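Local coordinates for protein peroxiredoxin 6 (Arenicola marina, PDB 2V2G) that probably reduces hydrogen peroxide and organic hydroperoxides to water and alcohols as a thiol-dependent peroxidase of the Prx6 subfamily, at residues 190-193 and 194-197. The protein carries 1 engineered substitution. Sequence-based numbering, arbitrary orientation.
Sequences SAEE and AKTL
E193 and L197, one helical turn apart, run alongside each other in the same direction. With CG anti to the backbone N (chi1 175°) and the chain extended beyond it, the glutamate brings its carboxylate alongside the leucine methyl, OE2 standing 3.8 Å from CD2 of L197. The same OE2 forms a salt bridge with K170, which L197 also touches, so a glutamate suits this place: its methylenes run past a neighbour in the helix while its charge reaches a lysine beyond it. Were the glutamate cut back to an alanine, K170 would probably lose this acidic mate and the leucine methyl its neighbour along the helix.

E192 and K195 meet differently, their chains crossing at a slant. A bend at chi2 (66°) turns the glutamate back over the lysine, and OE1 rests 3.4 Å from both CD and CE of K195. From OE1 to NZ is 4.3 Å, too far for a salt bridge, leaving at most a loose attraction between opposite charges. Long, flexible chains suit this exposed face, the lysine's methylenes giving the carboxylate something to rest on.

S190 is the N-cap: its short hydroxyl side chain lets OG accept from E193 N at 2.9 Å, satisfying an amide of the first turn. The backbone closes that same turn with A194 N to S190 O (2.9 Å), and the following one with a nearly straight bond from L197 N to E193 O (3.1 Å). A194, buried and small, fits its methyl against V189 and M201.

Helix 191-197 lies at the surface of the C-terminal domain, connecting strand 183-185 to strand 202-203 of its small antiparallel sheet, while K170 ties it to the segment leading into strand 171-172.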
# COMPACT_ATOMS: atom_id res chain seq x y z
N SER A 190 19.02 -14.71 -19.00
CA SER A 190 18.99 -15.51 -20.23
C SER A 190 18.76 -16.98 -19.92
O SER A 190 18.96 -17.44 -18.80
CB SER A 190 20.33 -15.36 -20.96
OG SER A 190 21.38 -15.92 -20.18
N ALA A 191 18.37 -17.75 -20.92
CA ALA A 191 18.24 -19.20 -20.74
C ALA A 191 19.57 -19.83 -20.35
O ALA A 191 19.63 -20.65 -19.43
CB ALA A 191 17.69 -19.85 -21.98
N GLU A 192 20.64 -19.39 -21.00
CA GLU A 192 21.96 -19.92 -20.69
C GLU A 192 22.31 -19.62 -19.24
O GLU A 192 22.78 -20.49 -18.54
CB GLU A 192 23.02 -19.38 -21.63
CG GLU A 192 24.39 -20.03 -21.44
CD GLU A 192 24.43 -21.53 -21.81
OE1 GLU A 192 23.45 -22.06 -22.40
OE2 GLU A 192 25.45 -22.18 -21.50
N GLU A 193 22.04 -18.41 -18.75
CA GLU A 193 22.37 -18.11 -17.36
C GLU A 193 21.49 -18.94 -16.42
O GLU A 193 21.97 -19.49 -15.42
CB GLU A 193 22.23 -16.63 -17.04
CG GLU A 193 22.46 -16.38 -15.55
CD GLU A 193 22.41 -14.91 -15.15
OE1 GLU A 193 21.69 -14.13 -15.83
OE2 GLU A 193 23.06 -14.55 -14.13
N ALA A 194 20.21 -19.05 -16.75
CA ALA A 194 19.26 -19.82 -15.94
C ALA A 194 19.62 -21.31 -15.82
O ALA A 194 19.20 -21.97 -14.86
CB ALA A 194 17.88 -19.66 -16.47
N LYS A 195 20.37 -21.87 -16.78
CA LYS A 195 20.77 -23.28 -16.68
C LYS A 195 21.50 -23.54 -15.37
O LYS A 195 21.32 -24.58 -14.73
CB LYS A 195 21.71 -23.68 -17.81
CG LYS A 195 21.06 -24.27 -19.04
CD LYS A 195 22.09 -24.28 -20.21
CE LYS A 195 21.50 -24.77 -21.56
NZ LYS A 195 22.07 -26.09 -22.04
N THR A 196 22.35 -22.59 -15.00
CA THR A 196 23.16 -22.72 -13.81
C THR A 196 22.40 -22.18 -12.58
O THR A 196 22.30 -22.84 -11.55
CB THR A 196 24.50 -21.97 -13.99
OG1 THR A 196 24.84 -21.94 -15.39
CG2 THR A 196 25.61 -22.68 -13.20
N LEU A 197 21.87 -20.97 -12.72
CA LEU A 197 21.24 -20.25 -11.63
C LEU A 197 19.93 -20.91 -11.16
O LEU A 197 19.65 -20.95 -9.96
CB LEU A 197 20.97 -18.81 -12.08
CG LEU A 197 20.98 -17.68 -11.05
CD1 LEU A 197 22.31 -17.65 -10.36
CD2 LEU A 197 20.71 -16.33 -11.75